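Bifunctional dTDP-4-dehydrorhamnose 3,5-epimerase/dTDP-4-dehydrorhamnose reductase (Arabidopsis thaliana, PDB 4QQR) catalyses the 3,5-epimerization of dTDP-4-dehydro-6-deoxy-glucose and the NADPH-dependent reduction of the product to dTDP-beta-L-rhamnose, and also makes UDP-beta-L-rhamnose. Local coordinates at residues Phe180-Val191 with His229-Arg237. Sequence-based numbering, arbitrary orientation.
Sequences FITKIARYEKVV and HNEILEMYR
Different first torsions bring Phe180 and His229 together: the phenyl ring swings anti to its own backbone N (chi1 179°), while the imidazole turns anti to its carbonyl carbon, and Phe180 CZ arrives 3.6 Å from His229 CD2. The two ring planes are inclined at 49°. Histidine suits this buried place because CB and CD2 pack against apolar groups while ND1 accepts a hydrogen bond from the backbone N of Ile193. Val190 CG2 rests 3.6 Å from His229 CB, and its other methyl, CG1, lies 3.7 Å from Leu233 CD2, the beta-branch serving two neighbours at once. Were Val190 cut back to an alanine, the flank of His229 and the CD2 methyl of Leu233 would probably lose these contacts and a gap would open between them. Leu233 also sends CD1 to Ile184 CG2, the two side chains crossing at about a right angle. Further along, Ala185 CB sits over the centre of the Tyr236 ring, 4.0 Å from its centroid, a CH-pi contact that the smallness of alanine permits where the helices run near each other. Ile181 fills the adjoining corner, CG2 near Tyr236 CD1 and CG1 near Ile232 CG2; its side chain also touches helix 282-291. No hydrogen bond links the two segments. Helices 180-186 and 229-237 thus cross almost perpendicularly (-87°), their axes 10.3 Å apart, in an apolar helix-helix interface within this Rossmann-type reductase, the side chain of Phe180 about 6 Å from that of Trp23, which by similarity probably binds NADPH.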
ATOM      1  N   PHE A 180       8.246 -22.435  14.583  1.00 45.44           N
ATOM      2  CA  PHE A 180       8.213 -21.585  15.762  1.00 46.87           C
ATOM      3  C   PHE A 180       8.667 -22.338  16.998  1.00 48.93           C
ATOM      4  O   PHE A 180       9.362 -21.776  17.845  1.00 49.11           O
ATOM      5  CB  PHE A 180       6.831 -20.989  16.002  1.00 44.70           C
ATOM      6  CG  PHE A 180       6.758 -20.121  17.233  1.00 46.17           C
ATOM      7  CD1 PHE A 180       7.163 -18.801  17.190  1.00 47.96           C
ATOM      8  CD2 PHE A 180       6.295 -20.628  18.436  1.00 46.44           C
ATOM      9  CE1 PHE A 180       7.102 -17.999  18.319  1.00 51.02           C
ATOM     10  CE2 PHE A 180       6.235 -19.831  19.565  1.00 48.85           C
ATOM     11  CZ  PHE A 180       6.638 -18.512  19.503  1.00 49.91           C
ATOM     12  N   ILE A 181       8.267 -23.604  17.090  1.00 47.23           N
ATOM     13  CA  ILE A 181       8.696 -24.480  18.176  1.00 49.41           C
ATOM     14  C   ILE A 181      10.220 -24.551  18.287  1.00 52.97           C
ATOM     15  O   ILE A 181      10.779 -24.255  19.349  1.00 54.13           O
ATOM     16  CB  ILE A 181       8.161 -25.919  18.000  1.00 52.37           C
ATOM     17  CG1 ILE A 181       6.628 -25.939  17.993  1.00 50.10           C
ATOM     18  CG2 ILE A 181       8.679 -26.826  19.106  1.00 44.17           C
ATOM     19  CD1 ILE A 181       6.058 -27.326  17.808  1.00 47.88           C
ATOM     20  N   THR A 182      10.897 -24.934  17.204  1.00 48.08           N
ATOM     21  CA  THR A 182      12.347 -25.089  17.289  1.00 55.19           C
ATOM     22  C   THR A 182      13.108 -23.777  17.528  1.00 58.35           C
ATOM     23  O   THR A 182      14.188 -23.802  18.120  1.00 60.34           O
ATOM     24  CB  THR A 182      12.954 -25.845  16.103  1.00 50.04           C
ATOM     25  OG1 THR A 182      13.812 -24.968  15.366  1.00 50.91           O
ATOM     26  CG2 THR A 182      11.869 -26.405  15.230  1.00 47.14           C
ATOM     27  N   LYS A 183      12.555 -22.651  17.077  1.00 51.10           N
ATOM     28  CA  LYS A 183      13.085 -21.351  17.462  1.00 55.11           C
ATOM     29  C   LYS A 183      13.124 -21.283  18.976  1.00 56.62           C
ATOM     30  O   LYS A 183      14.191 -21.225  19.583  1.00 58.47           O
ATOM     31  CB  LYS A 183      12.190 -20.212  16.956  1.00 57.67           C
ATOM     32  CG  LYS A 183      12.292 -19.892  15.471  1.00 57.56           C
ATOM     33  CD  LYS A 183      11.425 -18.694  15.132  1.00 51.72           C
ATOM     34  CE  LYS A 183      11.581 -18.289  13.687  1.00 54.12           C
ATOM     35  NZ  LYS A 183      10.870 -17.000  13.420  1.00 64.86           N
ATOM     36  N   ILE A 184      11.934 -21.303  19.567  1.00 54.86           N
ATOM     37  CA  ILE A 184      11.738 -21.200  21.007  1.00 56.52           C
ATOM     38  C   ILE A 184      12.468 -22.281  21.804  1.00 56.31           C
ATOM     39  O   ILE A 184      13.002 -22.007  22.871  1.00 58.14           O
ATOM     40  CB  ILE A 184      10.243 -21.228  21.326  1.00 53.50           C
ATOM     41  CG1 ILE A 184       9.578 -20.065  20.606  1.00 55.32           C
ATOM     42  CG2 ILE A 184       9.990 -21.127  22.803  1.00 52.98           C
ATOM     43  CD1 ILE A 184      10.286 -18.760  20.832  1.00 56.16           C
ATOM     44  N   ALA A 185      12.506 -23.500  21.283  1.00 54.74           N
ATOM     45  CA  ALA A 185      13.254 -24.576  21.933  1.00 60.10           C
ATOM     46  C   ALA A 185      14.771 -24.353  21.879  1.00 64.44           C
ATOM     47  O   ALA A 185      15.525 -24.938  22.665  1.00 60.93           O
ATOM     48  CB  ALA A 185      12.900 -25.934  21.318  1.00 57.58           C
ATOM     49  N   ARG A 186      15.214 -23.521  20.941  1.00 64.80           N
ATOM     50  CA  ARG A 186      16.643 -23.291  20.757  1.00 66.05           C
ATOM     51  C   ARG A 186      17.088 -22.024  21.465  1.00 66.15           C
ATOM     52  O   ARG A 186      18.275 -21.703  21.495  1.00 70.27           O
ATOM     53  CB  ARG A 186      17.012 -23.227  19.270  1.00 63.84           C
ATOM     54  CG  ARG A 186      17.835 -24.415  18.787  1.00 64.83           C
ATOM     55  CD  ARG A 186      17.104 -25.221  17.716  1.00 65.03           C
ATOM     56  NE  ARG A 186      17.401 -24.768  16.354  1.00 62.68           N
ATOM     57  CZ  ARG A 186      17.536 -25.585  15.309  1.00 60.27           C
ATOM     58  NH1 ARG A 186      17.406 -26.895  15.472  1.00 59.15           N
ATOM     59  NH2 ARG A 186      17.805 -25.098  14.101  1.00 60.34           N
ATOM     60  N   TYR A 187      16.142 -21.310  22.051  1.00 61.15           N
ATOM     61  CA  TYR A 187      16.478 -20.065  22.719  1.00 65.89           C
ATOM     62  C   TYR A 187      16.817 -20.283  24.185  1.00 73.08           C
ATOM     63  O   TYR A 187      16.563 -21.356  24.740  1.00 73.32           O
ATOM     64  CB  TYR A 187      15.361 -19.038  22.518  1.00 68.42           C
ATOM     65  CG  TYR A 187      15.182 -18.724  21.043  1.00 68.44           C
ATOM     66  CD1 TYR A 187      16.247 -18.889  20.153  1.00 63.77           C
ATOM     67  CD2 TYR A 187      13.958 -18.290  20.533  1.00 65.49           C
ATOM     68  CE1 TYR A 187      16.106 -18.627  18.811  1.00 63.48           C
ATOM     69  CE2 TYR A 187      13.811 -18.017  19.173  1.00 62.68           C
ATOM     70  CZ  TYR A 187      14.889 -18.191  18.324  1.00 63.36           C
ATOM     71  OH  TYR A 187      14.764 -17.930  16.980  1.00 67.56           O
ATOM     72  N   GLU A 188      17.419 -19.269  24.797  1.00 78.02           N
ATOM     73  CA  GLU A 188      17.915 -19.363  26.173  1.00 80.22           C
ATOM     74  C   GLU A 188      16.782 -19.096  27.166  1.00 81.19           C
ATOM     75  O   GLU A 188      16.354 -19.993  27.911  1.00 78.22           O
ATOM     76  CB  GLU A 188      19.067 -18.364  26.374  1.00 83.32           C
ATOM     77  CG  GLU A 188      19.120 -17.231  25.315  1.00 80.68           C
ATOM     78  CD  GLU A 188      18.536 -15.896  25.803  1.00 81.46           C
ATOM     79  OE1 GLU A 188      19.121 -15.290  26.729  1.00 81.14           O
ATOM     80  OE2 GLU A 188      17.503 -15.442  25.251  1.00 76.55           O
ATOM     81  N   LYS A 189      16.317 -17.847  27.170  1.00 76.95           N
ATOM     82  CA  LYS A 189      15.089 -17.466  27.839  1.00 70.35           C
ATOM     83  C   LYS A 189      13.984 -17.343  26.791  1.00 73.90           C
ATOM     84  O   LYS A 189      14.230 -17.484  25.584  1.00 71.54           O
ATOM     85  CB  LYS A 189      15.265 -16.139  28.581  1.00 69.68           C
ATOM     86  CG  LYS A 189      16.469 -16.117  29.491  1.00 71.82           C
ATOM     87  CD  LYS A 189      16.265 -15.182  30.668  1.00 71.29           C
ATOM     88  CE  LYS A 189      17.418 -15.280  31.654  1.00 69.64           C
ATOM     89  NZ  LYS A 189      18.655 -14.696  31.076  1.00 72.08           N
ATOM     90  N   VAL A 190      12.767 -17.078  27.263  1.00 73.44           N
ATOM     91  CA  VAL A 190      11.612 -16.921  26.391  1.00 64.55           C
ATOM     92  C   VAL A 190      10.543 -16.115  27.131  1.00 63.33           C
ATOM     93  O   VAL A 190      10.585 -15.990  28.354  1.00 64.85           O
ATOM     94  CB  VAL A 190      11.088 -18.290  25.898  1.00 62.36           C
ATOM     95  CG1 VAL A 190      10.407 -19.042  27.025  1.00 62.51           C
ATOM     96  CG2 VAL A 190      10.159 -18.114  24.706  1.00 61.53           C
ATOM     97  N   VAL A 191       9.591 -15.564  26.392  1.00 62.57           N
ATOM     98  CA  VAL A 191       8.770 -14.476  26.916  1.00 61.40           C
ATOM     99  C   VAL A 191       7.506 -14.909  27.645  1.00 58.87           C
ATOM    100  O   VAL A 191       6.961 -14.148  28.462  1.00 58.51           O
ATOM    101  CB  VAL A 191       8.350 -13.542  25.785  1.00 59.73           C
ATOM    102  CG1 VAL A 191       8.199 -12.111  26.307  1.00 62.24           C
ATOM    103  CG2 VAL A 191       9.359 -13.627  24.639  1.00 64.43           C
ATOM    104  N   HIS A 229       4.358 -19.749  25.273  1.00 46.02           N
ATOM    105  CA  HIS A 229       5.649 -20.367  24.944  1.00 46.68           C
ATOM    106  C   HIS A 229       5.965 -21.491  25.901  1.00 42.87           C
ATOM    107  O   HIS A 229       6.539 -22.507  25.506  1.00 43.48           O
ATOM    108  CB  HIS A 229       6.773 -19.338  25.008  1.00 49.77           C
ATOM    109  CG  HIS A 229       6.517 -18.119  24.186  1.00 47.90           C
ATOM    110  ND1 HIS A 229       5.597 -17.158  24.552  1.00 49.77           N
ATOM    111  CD2 HIS A 229       7.042 -17.702  23.012  1.00 48.50           C
ATOM    112  CE1 HIS A 229       5.576 -16.203  23.645  1.00 49.63           C
ATOM    113  NE2 HIS A 229       6.445 -16.508  22.695  1.00 50.18           N
ATOM    114  N   ASN A 230       5.574 -21.300  27.159  1.00 43.03           N
ATOM    115  CA  ASN A 230       5.812 -22.289  28.200  1.00 42.88           C
ATOM    116  C   ASN A 230       5.012 -23.561  28.010  1.00 45.41           C
ATOM    117  O   ASN A 230       5.555 -24.664  28.143  1.00 45.90           O
ATOM    118  CB  ASN A 230       5.548 -21.700  29.584  1.00 41.56           C
ATOM    119  CG  ASN A 230       6.710 -20.854  30.097  1.00 44.45           C
ATOM    120  OD1 ASN A 230       7.817 -20.918  29.586  1.00 44.32           O
ATOM    121  ND2 ASN A 230       6.456 -20.074  31.127  1.00 47.30           N
ATOM    122  N   GLU A 231       3.725 -23.417  27.692  1.00 44.94           N
ATOM    123  CA  GLU A 231       2.864 -24.581  27.521  1.00 42.79           C
ATOM    124  C   GLU A 231       3.443 -25.440  26.424  1.00 44.48           C
ATOM    125  O   GLU A 231       3.321 -26.667  26.454  1.00 47.69           O
ATOM    126  CB  GLU A 231       1.422 -24.177  27.206  1.00 42.26           C
ATOM    127  CG  GLU A 231       0.769 -23.405  28.344  1.00 46.35           C
ATOM    128  CD  GLU A 231      -0.607 -22.841  28.010  1.00 50.39           C
ATOM    129  OE1 GLU A 231      -1.575 -23.213  28.715  1.00 55.90           O
ATOM    130  OE2 GLU A 231      -0.721 -22.003  27.078  1.00 47.68           O
ATOM    131  N   ILE A 232       4.115 -24.779  25.482  1.00 40.56           N
ATOM    132  CA  ILE A 232       4.746 -25.447  24.360  1.00 40.82           C
ATOM    133  C   ILE A 232       6.027 -26.159  24.776  1.00 44.78           C
ATOM    134  O   ILE A 232       6.190 -27.351  24.515  1.00 42.71           O
ATOM    135  CB  ILE A 232       5.040 -24.449  23.232  1.00 43.68           C
ATOM    136  CG1 ILE A 232       3.730 -24.045  22.540  1.00 42.75           C
ATOM    137  CG2 ILE A 232       6.036 -25.038  22.227  1.00 38.43           C
ATOM    138  CD1 ILE A 232       3.896 -22.956  21.470  1.00 42.68           C
ATOM    139  N   LEU A 233       6.924 -25.422  25.427  1.00 45.09           N
ATOM    140  CA  LEU A 233       8.192 -25.984  25.904  1.00 47.16           C
ATOM    141  C   LEU A 233       7.973 -27.196  26.809  1.00 48.54           C
ATOM    142  O   LEU A 233       8.739 -28.161  26.753  1.00 48.02           O
ATOM    143  CB  LEU A 233       9.046 -24.914  26.614  1.00 46.35           C
ATOM    144  CG  LEU A 233      10.151 -24.143  25.856  1.00 51.08           C
ATOM    145  CD1 LEU A 233      10.024 -24.254  24.347  1.00 48.17           C
ATOM    146  CD2 LEU A 233      10.222 -22.673  26.258  1.00 48.54           C
ATOM    147  N   GLU A 234       6.926 -27.144  27.635  1.00 48.34           N
ATOM    148  CA  GLU A 234       6.591 -28.269  28.508  1.00 48.92           C
ATOM    149  C   GLU A 234       6.264 -29.490  27.659  1.00 48.46           C
ATOM    150  O   GLU A 234       6.713 -30.593  27.953  1.00 50.85           O
ATOM    151  CB  GLU A 234       5.402 -27.941  29.419  1.00 48.26           C
ATOM    152  CG  GLU A 234       5.675 -26.919  30.499  1.00 43.09           C
ATOM    153  CD  GLU A 234       4.429 -26.148  30.871  1.00 48.32           C
ATOM    154  OE1 GLU A 234       4.542 -25.157  31.623  1.00 49.41           O
ATOM    155  OE2 GLU A 234       3.328 -26.520  30.398  1.00 52.10           O
ATOM    156  N   MET A 235       5.492 -29.284  26.598  1.00 47.15           N
ATOM    157  CA  MET A 235       5.199 -30.359  25.657  1.00 51.19           C
ATOM    158  C   MET A 235       6.438 -30.835  24.909  1.00 51.13           C
ATOM    159  O   MET A 235       6.569 -32.015  24.595  1.00 57.78           O
ATOM    160  CB  MET A 235       4.130 -29.932  24.656  1.00 51.16           C
ATOM    161  CG  MET A 235       2.814 -29.577  25.300  1.00 49.69           C
ATOM    162  SD  MET A 235       1.578 -29.227  24.045  1.00 47.85           S
ATOM    163  CE  MET A 235       0.208 -28.728  25.075  1.00 50.54           C
ATOM    164  N   TYR A 236       7.348 -29.921  24.617  1.00 50.41           N
ATOM    165  CA  TYR A 236       8.611 -30.307  24.010  1.00 54.67           C
ATOM    166  C   TYR A 236       9.333 -31.277  24.934  1.00 55.02           C
ATOM    167  O   TYR A 236       9.808 -32.336  24.508  1.00 56.94           O
ATOM    168  CB  TYR A 236       9.489 -29.074  23.774  1.00 53.15           C
ATOM    169  CG  TYR A 236      10.718 -29.380  22.956  1.00 58.12           C
ATOM    170  CD1 TYR A 236      10.624 -29.566  21.581  1.00 56.84           C
ATOM    171  CD2 TYR A 236      11.969 -29.501  23.556  1.00 60.28           C
ATOM    172  CE1 TYR A 236      11.732 -29.848  20.824  1.00 58.53           C
ATOM    173  CE2 TYR A 236      13.095 -29.793  22.800  1.00 60.92           C
ATOM    174  CZ  TYR A 236      12.968 -29.959  21.434  1.00 62.83           C
ATOM    175  OH  TYR A 236      14.072 -30.257  20.664  1.00 71.95           O
ATOM    176  N   ARG A 237       9.383 -30.894  26.209  1.00 56.39           N
ATOM    177  CA  ARG A 237      10.084 -31.628  27.251  1.00 54.35           C
ATOM    178  C   ARG A 237       9.538 -33.028  27.449  1.00 53.95           C
ATOM    179  O   ARG A 237      10.306 -33.981  27.506  1.00 57.38           O
ATOM    180  CB  ARG A 237      10.038 -30.854  28.571  1.00 51.38           C
ATOM    181  CG  ARG A 237      10.685 -31.579  29.738  1.00 54.56           C
ATOM    182  CD  ARG A 237      10.123 -31.069  31.063  1.00 52.31           C
ATOM    183  NE  ARG A 237       8.662 -31.118  31.070  1.00 50.19           N
ATOM    184  CZ  ARG A 237       7.887 -30.310  31.790  1.00 49.42           C
ATOM    185  NH1 ARG A 237       8.431 -29.383  32.569  1.00 45.76           N
ATOM    186  NH2 ARG A 237       6.562 -30.428  31.729  1.00 47.55           N
TER